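Local structure of beta-galactosidase (Bacillus circulans subsp. alkalophilus, 3TTY) at residues A[78-83]-A[145-150]; A[251-256]-A[270-275]; A[275-280]-A[305-310]. The protein hydrolyses terminal non-reducing beta-D-galactose residues in beta-D-galactosides, using a TIM-barrel glycoside hydrolase domain. All coordinates share one frame; numbering follows the deposited sequence.

Contact 1. Residues A[78-83]-A[145-150]; sequences LATSTG and WHVSNE. With GLA (alpha-D-galactopyranose), chain H.
Leu-78 and Trp-145 lie side by side on one face of the sheet, their side chains pointing the same way. The leucine reaches the benzene part of the indole with one branch, CD2, which sits 3.4 Å from CZ3 of Trp-145; with CG anti to the backbone N (chi1 -178°), that branch is carried out alongside the indole. On the pyrrole side of the indole, NE1 is hydrogen-bonded to Thr-244 OG1. On the other face, the methyl group of Ala-79 lies 3.7 Å from ND1 of His-146. Between these side chains the backbones pair in parallel: His-146 N donates to Leu-78 O at 2.8 Å, and Thr-80 N to His-146 O at 3.1 Å. These are the C-terminal ends of the third and fourth strands of the (beta/alpha)8 barrel, where the chains leave the sheet for the loops that carry the active site. Thr-80 takes over from the backbone just beyond the strand. Its OG1, held between the backbone N and the carbonyl carbon (chi1 58°), receives an almost straight bond from Ser-148 N, 2.8 Å long with 175° at the hydrogen. Glu-236 of helix 215-243 grips both threonine hydroxyls, OE1 at Thr-80 and OE2 at Thr-82, while Thr-82 OG1 rests against the root of Ser-148, 3.1 Å from its CA. Farther along, Asn-149 ND2 donates to galactose O2 at 3.1 Å, its OD1 being bound to Asn-252 ND2, and the extended side chain of Glu-150 brings OE2 to 3.2 Å from galactose O1.

Contact 2. Residues A[251-256]-A[270-275]; sequences TNLMGF and DVVSWD. With GLA (alpha-D-galactopyranose), chain H.
Asn-252 and Asp-275 meet beside the anomeric end of the galactose, their amide and carboxylate planes turned 71° apart. The nearest atoms are ND2 of Asn-252 and OD2 of Asp-275, 3.0 Å apart, while OD1 of the aspartate lies 3.5 Å from the CB of Asn-252, so that the carboxylate spans the asparagine side chain from its root to its amide nitrogen. Both groups stop just short of the sugar: Asp-275 OD2 is 3.6 Å from galactose O1, and Asn-252 ND2 is 3.7 Å from galactose O2. The asparagine bends over its own main chain, CG lying between the backbone N and the carbonyl carbon (chi1 52°). Its amide is held from both ends, with ND2 bonded to Asn-149 OD1 and OD1 to Glu-150 N, which fixes the rotation of the group.

Behind this layer the backbones set the register. Leu-253 N donates to Ser-273 O, and Leu-253 O receives Asp-275 N nearly along the C=O axis, although the N-H itself is bent to 136°. The serine adds a side-chain tie, its OG donating to Thr-251 O at 2.9 Å from well above the carbonyl plane. On the face away from the sugar lie the side chains of Leu-253 and Trp-274. Leu-253 O is near the plane at the edge of the indole and 3.2 Å from Trp-274 CB, and Gly-255 N comes to 3.4 Å from Trp-274 CE3. The indole continues outward onto helix 284-296, where NE1 is bonded to His-291 ND1, and Leu-253 packs on Tyr-262 of helix 262-266. Strand 249-253, helix 262-266 and strand 273-275 form a beta-alpha-beta unit, the step from the fifth to the sixth strand of the TIM barrel.

Contact 3. Residues A[275-280]-A[305-310]; sequences DNYPSM and LMEQTP. With GLA (alpha-D-galactopyranose), chain H.
The ring of Tyr-277 is sandwiched between Gln-308 and the sugar. The CA of Gln-308 makes a CH-pi contact over one face, 4.3 Å from the centroid, and galactose O6 lies 3.3 Å above the opposite face, toward the rim. At the ring edge, in plane, the phenol OH donates at 2.6 Å to Glu-307 OE1, which accepts through its anti lone pair; ring and carboxylate stand 79° apart. Beyond CG the Glu-307 chain is extended (chi2 169°), which carries the carboxylate out to the phenol and the sugar. The other oxygen, OE2, receives galactose O2 at 2.8 Å. OE1 also faces galactose O1, but at 2.4 Å that distance is too short to be trusted in detail. The carboxylates of Glu-307 and Asp-275 stack, planes 27° apart, with the like-charged Glu-307 OE2 and Asp-275 OD2 3.3 Å from each other.

Asn-276 N donates to Glu-307 O at 2.9 Å, and a water bridges Asn-276 O and Thr-309 N. Glu-307 lies at the C-terminal end region of the seventh barrel strand, where retaining clan GH-A glycosidases carry their nucleophile; a tyrosine bonded to that carboxylate is consistent with this site.

The three contacts run round the C-terminal rim of one barrel, joining strands 3 with 4, 5 with 6 and 6 with 7, and all reach the same galactose. Contact 2 lies between the others, its centre about 12 Å from each, whereas the centres of contacts 1 and 3 are about 18 Å apart. Asn-252 ND2 links them, 2.8 Å from Asn-149 OD1 and 3.0 Å from Glu-307 OE2, the latter bond being weak. Asp-275, shared by contacts 2 and 3, brings OD2 to 2.7 Å from Glu-150 OE2, two like charges close together. Glu-150 CD and Glu-307 CD stand 5.8 Å apart, consistent with the acid/base and nucleophile pair of a retaining glycosidase.

Contact 1. Residues A[78-83]-A[145-150]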
loop_
_atom_site.group_PDB
_atom_site.type_symbol
_atom_site.label_atom_id
_atom_site.label_comp_id
_atom_site.label_asym_id
_atom_site.label_seq_id
_atom_site.Cartn_x
_atom_site.Cartn_y
_atom_site.Cartn_z
ATOM N N LEU A 78 -31.518 -13.555 23.161
ATOM C CA LEU A 78 -30.527 -13.423 24.224
ATOM C C LEU A 78 -29.150 -13.912 23.782
ATOM O O LEU A 78 -28.988 -15.069 23.407
ATOM C CB LEU A 78 -30.978 -14.155 25.498
ATOM C CG LEU A 78 -30.040 -14.061 26.711
ATOM C CD1 LEU A 78 -29.781 -12.599 27.133
ATOM C CD2 LEU A 78 -30.567 -14.854 27.885
ATOM N N ALA A 79 -28.165 -13.022 23.834
ATOM C CA ALA A 79 -26.803 -13.373 23.440
ATOM C C ALA A 79 -26.002 -13.927 24.629
ATOM O O ALA A 79 -26.271 -13.600 25.782
ATOM C CB ALA A 79 -26.099 -12.164 22.813
ATOM N N THR A 80 -25.021 -14.772 24.340
ATOM C CA THR A 80 -24.163 -15.338 25.375
ATOM C C THR A 80 -23.042 -14.397 25.823
ATOM O O THR A 80 -22.358 -14.684 26.809
ATOM C CB THR A 80 -23.514 -16.634 24.889
ATOM O OG1 THR A 80 -22.764 -16.356 23.702
ATOM C CG2 THR A 80 -24.579 -17.666 24.578
ATOM N N SER A 81 -22.836 -13.302 25.089
ATOM C CA SER A 81 -21.833 -12.294 25.454
ATOM C C SER A 81 -20.396 -12.747 25.219
ATOM O O SER A 81 -19.467 -12.108 25.695
ATOM C CB SER A 81 -21.971 -11.881 26.922
ATOM O OG SER A 81 -22.409 -10.542 27.050
ATOM N N THR A 82 -20.206 -13.833 24.484
ATOM C CA THR A 82 -18.861 -14.362 24.280
ATOM C C THR A 82 -18.075 -13.762 23.104
ATOM O O THR A 82 -16.954 -14.183 22.833
ATOM C CB THR A 82 -18.884 -15.900 24.156
ATOM O OG1 THR A 82 -19.698 -16.276 23.041
ATOM C CG2 THR A 82 -19.435 -16.536 25.445
ATOM N N GLY A 83 -18.647 -12.782 22.411
ATOM C CA GLY A 83 -17.986 -12.191 21.255
ATOM C C GLY A 83 -16.840 -11.240 21.596
ATOM O O GLY A 83 -16.091 -10.831 20.721
ATOM N N TRP A 145 -31.480 -17.961 21.044
ATOM C CA TRP A 145 -30.140 -17.741 21.597
ATOM C C TRP A 145 -29.221 -17.211 20.503
ATOM O O TRP A 145 -29.217 -17.712 19.381
ATOM C CB TRP A 145 -29.529 -19.027 22.179
ATOM C CG TRP A 145 -30.100 -19.474 23.497
ATOM C CD1 TRP A 145 -30.974 -20.499 23.698
ATOM C CD2 TRP A 145 -29.831 -18.920 24.796
ATOM N NE1 TRP A 145 -31.270 -20.615 25.031
ATOM C CE2 TRP A 145 -30.583 -19.658 25.727
ATOM C CE3 TRP A 145 -29.035 -17.869 25.257
ATOM C CZ2 TRP A 145 -30.563 -19.384 27.090
ATOM C CZ3 TRP A 145 -29.020 -17.594 26.607
ATOM C CH2 TRP A 145 -29.776 -18.346 27.510
ATOM N N HIS A 146 -28.426 -16.209 20.859
ATOM C CA HIS A 146 -27.516 -15.534 19.946
ATOM C C HIS A 146 -26.097 -15.800 20.473
ATOM O O HIS A 146 -25.565 -15.048 21.304
ATOM C CB HIS A 146 -27.900 -14.040 19.921
ATOM C CG HIS A 146 -26.990 -13.149 19.125
ATOM N ND1 HIS A 146 -25.616 -13.175 19.242
ATOM C CD2 HIS A 146 -27.275 -12.140 18.269
ATOM C CE1 HIS A 146 -25.094 -12.237 18.469
ATOM N NE2 HIS A 146 -26.076 -11.594 17.866
ATOM N N VAL A 147 -25.503 -16.895 20.001
ATOM C CA VAL A 147 -24.190 -17.339 20.481
ATOM C C VAL A 147 -23.080 -16.423 20.009
ATOM O O VAL A 147 -22.932 -16.184 18.798
ATOM C CB VAL A 147 -23.859 -18.765 20.010
ATOM C CG1 VAL A 147 -22.395 -19.105 20.316
ATOM C CG2 VAL A 147 -24.813 -19.768 20.650
ATOM N N SER A 148 -22.305 -15.902 20.960
ATOM C CA SER A 148 -21.174 -15.046 20.620
ATOM C C SER A 148 -21.660 -13.888 19.729
ATOM O O SER A 148 -22.765 -13.379 19.914
ATOM C CB SER A 148 -20.092 -15.877 19.910
ATOM O OG SER A 148 -18.856 -15.188 19.826
ATOM N N ASN A 149 -20.824 -13.479 18.781
ATOM C CA ASN A 149 -21.172 -12.475 17.792
ATOM C C ASN A 149 -20.150 -12.506 16.661
ATOM O O ASN A 149 -18.942 -12.471 16.912
ATOM C CB ASN A 149 -21.208 -11.075 18.406
ATOM C CG ASN A 149 -21.844 -10.057 17.473
ATOM O OD1 ASN A 149 -23.032 -10.137 17.175
ATOM N ND2 ASN A 149 -21.053 -9.104 16.998
ATOM N N GLU A 150 -20.642 -12.572 15.426
ATOM C CA GLU A 150 -19.791 -12.638 14.231
ATOM C C GLU A 150 -18.428 -13.340 14.438
ATOM O O GLU A 150 -17.376 -12.696 14.422
ATOM C CB GLU A 150 -19.582 -11.237 13.625
ATOM C CG GLU A 150 -20.851 -10.554 13.139
ATOM C CD GLU A 150 -20.578 -9.402 12.168
ATOM O OE1 GLU A 150 -19.477 -8.795 12.226
ATOM O OE2 GLU A 150 -21.468 -9.110 11.335
HETATM C C1 GLA H . -21.739 -6.158 12.774
HETATM C C2 GLA H . -21.776 -6.467 14.291
HETATM C C3 GLA H . -22.566 -5.421 15.098
HETATM C C4 GLA H . -22.082 -4.044 14.670
HETATM C C5 GLA H . -22.198 -3.911 13.149
HETATM C C6 GLA H . -21.778 -2.490 12.753
HETATM O O1 GLA H . -22.981 -6.341 12.072
HETATM O O2 GLA H . -22.342 -7.748 14.519
HETATM O O3 GLA H . -22.352 -5.562 16.513
HETATM O O4 GLA H . -20.714 -3.963 15.051
HETATM O O5 GLA H . -21.294 -4.831 12.527
HETATM O O6 GLA H . -22.229 -2.195 11.424
#

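Contact 2. Residues A[251-256]-A[270-275]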
loop_
_atom_site.group_PDB
_atom_site.type_symbol
_atom_site.label_atom_id
_atom_site.label_comp_id
_atom_site.label_asym_id
_atom_site.label_seq_id
_atom_site.Cartn_x
_atom_site.Cartn_y
_atom_site.Cartn_z
ATOM N N THR A 251 -26.105 -18.128 15.467
ATOM C CA THR A 251 -25.065 -17.121 15.601
ATOM C C THR A 251 -25.129 -16.283 14.329
ATOM O O THR A 251 -25.696 -16.730 13.337
ATOM C CB THR A 251 -23.655 -17.736 15.860
ATOM O OG1 THR A 251 -22.718 -16.681 16.087
ATOM C CG2 THR A 251 -23.192 -18.603 14.663
ATOM N N ASN A 252 -24.619 -15.058 14.354
ATOM C CA ASN A 252 -24.852 -14.166 13.215
ATOM C C ASN A 252 -23.728 -14.173 12.172
ATOM O O ASN A 252 -22.568 -13.870 12.485
ATOM C CB ASN A 252 -25.230 -12.738 13.658
ATOM C CG ASN A 252 -24.254 -12.144 14.666
ATOM O OD1 ASN A 252 -23.481 -12.859 15.294
ATOM N ND2 ASN A 252 -24.307 -10.829 14.836
ATOM N N LEU A 253 -24.089 -14.526 10.939
ATOM C CA LEU A 253 -23.116 -14.731 9.863
ATOM C C LEU A 253 -23.017 -13.511 8.953
ATOM O O LEU A 253 -23.827 -12.579 9.050
ATOM C CB LEU A 253 -23.479 -15.966 9.024
ATOM C CG LEU A 253 -23.944 -17.203 9.795
ATOM C CD1 LEU A 253 -24.168 -18.364 8.846
ATOM C CD2 LEU A 253 -22.964 -17.581 10.884
ATOM N N MET A 254 -22.048 -13.536 8.044
ATOM C CA MET A 254 -21.704 -12.328 7.295
ATOM C C MET A 254 -21.788 -12.510 5.784
ATOM O O MET A 254 -21.007 -11.930 5.039
ATOM C CB MET A 254 -20.331 -11.806 7.726
ATOM C CG MET A 254 -20.315 -11.360 9.188
ATOM S SD MET A 254 -18.694 -10.927 9.847
ATOM C CE MET A 254 -17.998 -12.556 10.090
ATOM N N GLY A 255 -22.749 -13.316 5.342
ATOM C CA GLY A 255 -23.007 -13.472 3.925
ATOM C C GLY A 255 -21.841 -14.099 3.189
ATOM O O GLY A 255 -21.412 -15.213 3.515
ATOM N N PHE A 256 -21.320 -13.372 2.205
ATOM C CA PHE A 256 -20.209 -13.850 1.386
ATOM C C PHE A 256 -18.838 -13.636 2.028
ATOM O O PHE A 256 -17.826 -13.539 1.336
ATOM C CB PHE A 256 -20.265 -13.207 0.002
ATOM C CG PHE A 256 -21.157 -13.938 -0.962
ATOM C CD1 PHE A 256 -20.654 -14.976 -1.740
ATOM C CD2 PHE A 256 -22.496 -13.606 -1.076
ATOM C CE1 PHE A 256 -21.468 -15.652 -2.623
ATOM C CE2 PHE A 256 -23.323 -14.290 -1.955
ATOM C CZ PHE A 256 -22.807 -15.312 -2.728
ATOM N N ASP A 270 -29.594 -24.063 14.271
ATOM C CA ASP A 270 -31.032 -24.330 14.157
ATOM C C ASP A 270 -31.669 -23.498 13.055
ATOM O O ASP A 270 -32.604 -23.932 12.380
ATOM C CB ASP A 270 -31.744 -24.047 15.477
ATOM C CG ASP A 270 -31.447 -25.092 16.537
ATOM O OD1 ASP A 270 -31.273 -26.284 16.189
ATOM O OD2 ASP A 270 -31.381 -24.717 17.720
ATOM N N VAL A 271 -31.148 -22.289 12.894
ATOM C CA VAL A 271 -31.610 -21.360 11.884
ATOM C C VAL A 271 -30.441 -20.447 11.551
ATOM O O VAL A 271 -29.598 -20.164 12.404
ATOM C CB VAL A 271 -32.785 -20.506 12.404
ATOM C CG1 VAL A 271 -32.297 -19.503 13.411
ATOM C CG2 VAL A 271 -33.482 -19.796 11.254
ATOM N N VAL A 272 -30.379 -19.998 10.309
ATOM C CA VAL A 272 -29.347 -19.072 9.893
ATOM C C VAL A 272 -29.776 -17.663 10.267
ATOM O O VAL A 272 -30.961 -17.373 10.346
ATOM C CB VAL A 272 -29.115 -19.163 8.379
ATOM C CG1 VAL A 272 -28.259 -18.000 7.885
ATOM C CG2 VAL A 272 -28.491 -20.516 8.023
ATOM N N SER A 273 -28.809 -16.800 10.552
ATOM C CA SER A 273 -29.087 -15.386 10.721
ATOM C C SER A 273 -27.892 -14.658 10.154
ATOM O O SER A 273 -26.797 -15.231 10.078
ATOM C CB SER A 273 -29.297 -15.032 12.192
ATOM O OG SER A 273 -28.086 -15.086 12.924
ATOM N N TRP A 274 -28.089 -13.419 9.715
ATOM C CA TRP A 274 -26.983 -12.687 9.107
ATOM C C TRP A 274 -27.151 -11.186 9.174
ATOM O O TRP A 274 -28.215 -10.677 9.532
ATOM C CB TRP A 274 -26.706 -13.181 7.674
ATOM C CG TRP A 274 -27.388 -12.470 6.530
ATOM C CD1 TRP A 274 -28.718 -12.524 6.186
ATOM C CD2 TRP A 274 -26.750 -11.662 5.529
ATOM N NE1 TRP A 274 -28.945 -11.776 5.048
ATOM C CE2 TRP A 274 -27.755 -11.238 4.625
ATOM C CE3 TRP A 274 -25.429 -11.248 5.314
ATOM C CZ2 TRP A 274 -27.479 -10.424 3.528
ATOM C CZ3 TRP A 274 -25.155 -10.432 4.220
ATOM C CH2 TRP A 274 -26.177 -10.025 3.347
ATOM N N ASP A 275 -26.077 -10.489 8.828
ATOM C CA ASP A 275 -25.974 -9.057 9.028
ATOM C C ASP A 275 -25.732 -8.385 7.677
ATOM O O ASP A 275 -24.657 -8.498 7.097
ATOM C CB ASP A 275 -24.838 -8.752 10.019
ATOM C CG ASP A 275 -24.971 -9.538 11.345
ATOM O OD1 ASP A 275 -26.103 -9.897 11.739
ATOM O OD2 ASP A 275 -23.939 -9.793 12.006
HETATM C C1 GLA H . -21.739 -6.158 12.774
HETATM C C2 GLA H . -21.776 -6.467 14.291
HETATM C C3 GLA H . -22.566 -5.421 15.098
HETATM C C4 GLA H . -22.082 -4.044 14.670
HETATM C C5 GLA H . -22.198 -3.911 13.149
HETATM C C6 GLA H . -21.778 -2.490 12.753
HETATM O O1 GLA H . -22.981 -6.341 12.072
HETATM O O2 GLA H . -22.342 -7.748 14.519
HETATM O O3 GLA H . -22.352 -5.562 16.513
HETATM O O4 GLA H . -20.714 -3.963 15.051
HETATM O O5 GLA H . -21.294 -4.831 12.527
HETATM O O6 GLA H . -22.229 -2.195 11.424
#

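Contact 3. Residues A[275-280]-A[305-310]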
loop_
_atom_site.group_PDB
_atom_site.type_symbol
_atom_site.label_atom_id
_atom_site.label_comp_id
_atom_site.label_asym_id
_atom_site.label_seq_id
_atom_site.Cartn_x
_atom_site.Cartn_y
_atom_site.Cartn_z
ATOM N N ASP A 275 -26.077 -10.489 8.828
ATOM C CA ASP A 275 -25.974 -9.057 9.028
ATOM C C ASP A 275 -25.732 -8.385 7.677
ATOM O O ASP A 275 -24.657 -8.498 7.097
ATOM C CB ASP A 275 -24.838 -8.752 10.019
ATOM C CG ASP A 275 -24.971 -9.538 11.345
ATOM O OD1 ASP A 275 -26.103 -9.897 11.739
ATOM O OD2 ASP A 275 -23.939 -9.793 12.006
ATOM N N ASN A 276 -26.746 -7.683 7.182
ATOM C CA ASN A 276 -26.705 -7.116 5.834
ATOM C C ASN A 276 -26.424 -5.616 5.810
ATOM O O ASN A 276 -27.266 -4.801 6.220
ATOM C CB ASN A 276 -28.009 -7.421 5.095
ATOM C CG ASN A 276 -28.063 -6.780 3.731
ATOM O OD1 ASN A 276 -29.123 -6.335 3.276
ATOM N ND2 ASN A 276 -26.921 -6.714 3.070
ATOM N N TYR A 277 -25.235 -5.272 5.321
ATOM C CA TYR A 277 -24.770 -3.887 5.272
ATOM C C TYR A 277 -24.298 -3.485 3.883
ATOM O O TYR A 277 -23.096 -3.448 3.617
ATOM C CB TYR A 277 -23.647 -3.670 6.286
ATOM C CG TYR A 277 -24.131 -3.770 7.721
ATOM C CD1 TYR A 277 -24.647 -2.659 8.377
ATOM C CD2 TYR A 277 -24.089 -4.979 8.412
ATOM C CE1 TYR A 277 -25.096 -2.747 9.688
ATOM C CE2 TYR A 277 -24.536 -5.074 9.718
ATOM C CZ TYR A 277 -25.039 -3.955 10.348
ATOM O OH TYR A 277 -25.492 -4.043 11.644
ATOM N N PRO A 278 -25.243 -3.201 2.979
ATOM C CA PRO A 278 -24.808 -2.772 1.649
ATOM C C PRO A 278 -24.364 -1.337 1.721
ATOM O O PRO A 278 -24.916 -0.575 2.521
ATOM C CB PRO A 278 -26.084 -2.870 0.800
ATOM C CG PRO A 278 -27.018 -3.732 1.577
ATOM C CD PRO A 278 -26.688 -3.463 3.029
ATOM N N SER A 279 -23.381 -0.975 0.906
ATOM C CA SER A 279 -23.029 0.424 0.706
ATOM C C SER A 279 -23.902 1.052 -0.383
ATOM O O SER A 279 -24.567 0.352 -1.140
ATOM C CB SER A 279 -21.547 0.553 0.340
ATOM O OG SER A 279 -20.739 0.223 1.461
ATOM N N MET A 280 -23.913 2.376 -0.437
ATOM C CA MET A 280 -24.524 3.109 -1.539
ATOM C C MET A 280 -24.065 2.478 -2.859
ATOM O O MET A 280 -24.786 2.496 -3.863
ATOM C CB MET A 280 -24.069 4.570 -1.462
ATOM C CG MET A 280 -24.602 5.501 -2.552
ATOM S SD MET A 280 -26.072 6.424 -2.042
ATOM C CE MET A 280 -27.303 5.565 -3.015
ATOM N N LEU A 305 -32.818 -12.044 9.428
ATOM C CA LEU A 305 -32.005 -10.855 9.221
ATOM C C LEU A 305 -31.766 -10.413 10.656
ATOM O O LEU A 305 -32.692 -9.931 11.332
ATOM C CB LEU A 305 -32.791 -9.772 8.477
ATOM C CG LEU A 305 -32.146 -8.738 7.541
ATOM C CD1 LEU A 305 -32.707 -7.321 7.778
ATOM C CD2 LEU A 305 -30.630 -8.745 7.591
ATOM N N MET A 306 -30.551 -10.629 11.147
ATOM C CA MET A 306 -30.237 -10.272 12.526
ATOM C C MET A 306 -29.891 -8.796 12.594
ATOM O O MET A 306 -30.227 -8.126 13.565
ATOM C CB MET A 306 -29.086 -11.127 13.069
ATOM C CG MET A 306 -28.719 -10.866 14.527
ATOM S SD MET A 306 -29.948 -11.462 15.702
ATOM C CE MET A 306 -29.892 -13.236 15.408
ATOM N N GLU A 307 -29.220 -8.289 11.562
ATOM C CA GLU A 307 -28.882 -6.867 11.522
ATOM C C GLU A 307 -28.910 -6.231 10.137
ATOM O O GLU A 307 -28.814 -6.901 9.102
ATOM C CB GLU A 307 -27.495 -6.596 12.107
ATOM C CG GLU A 307 -27.175 -7.235 13.432
ATOM C CD GLU A 307 -25.700 -7.092 13.729
ATOM O OE1 GLU A 307 -25.124 -6.106 13.232
ATOM O OE2 GLU A 307 -25.112 -7.951 14.434
ATOM N N GLN A 308 -29.004 -4.910 10.171
ATOM C CA GLN A 308 -28.873 -4.009 9.039
ATOM C C GLN A 308 -28.945 -2.657 9.743
ATOM O O GLN A 308 -29.478 -2.568 10.854
ATOM C CB GLN A 308 -30.043 -4.155 8.051
ATOM C CG GLN A 308 -31.409 -3.762 8.629
ATOM C CD GLN A 308 -32.556 -3.847 7.616
ATOM O OE1 GLN A 308 -32.348 -4.083 6.433
ATOM N NE2 GLN A 308 -33.771 -3.650 8.095
ATOM N N THR A 309 -28.412 -1.602 9.150
ATOM C CA THR A 309 -28.565 -0.308 9.801
ATOM C C THR A 309 -29.911 0.324 9.426
ATOM O O THR A 309 -30.396 0.141 8.305
ATOM C CB THR A 309 -27.407 0.647 9.481
ATOM O OG1 THR A 309 -27.726 1.950 9.974
ATOM C CG2 THR A 309 -27.169 0.723 7.989
ATOM N N PRO A 310 -30.543 1.032 10.374
ATOM C CA PRO A 310 -31.738 1.812 10.007
ATOM C C PRO A 310 -31.397 3.067 9.188
ATOM O O PRO A 310 -32.290 3.652 8.574
ATOM C CB PRO A 310 -32.363 2.185 11.365
ATOM C CG PRO A 310 -31.292 1.976 12.372
ATOM C CD PRO A 310 -30.367 0.918 11.836
HETATM C C1 GLA H . -21.739 -6.158 12.774
HETATM C C2 GLA H . -21.776 -6.467 14.291
HETATM C C3 GLA H . -22.566 -5.421 15.098
HETATM C C4 GLA H . -22.082 -4.044 14.670
HETATM C C5 GLA H . -22.198 -3.911 13.149
HETATM C C6 GLA H . -21.778 -2.490 12.753
HETATM O O1 GLA H . -22.981 -6.341 12.072
HETATM O O2 GLA H . -22.342 -7.748 14.519
HETATM O O3 GLA H . -22.352 -5.562 16.513
HETATM O O4 GLA H . -20.714 -3.963 15.051
HETATM O O5 GLA H . -21.294 -4.831 12.527
HETATM O O6 GLA H . -22.229 -2.195 11.424
HETATM O O HOH W 1 -27.767 -2.098 6.480
#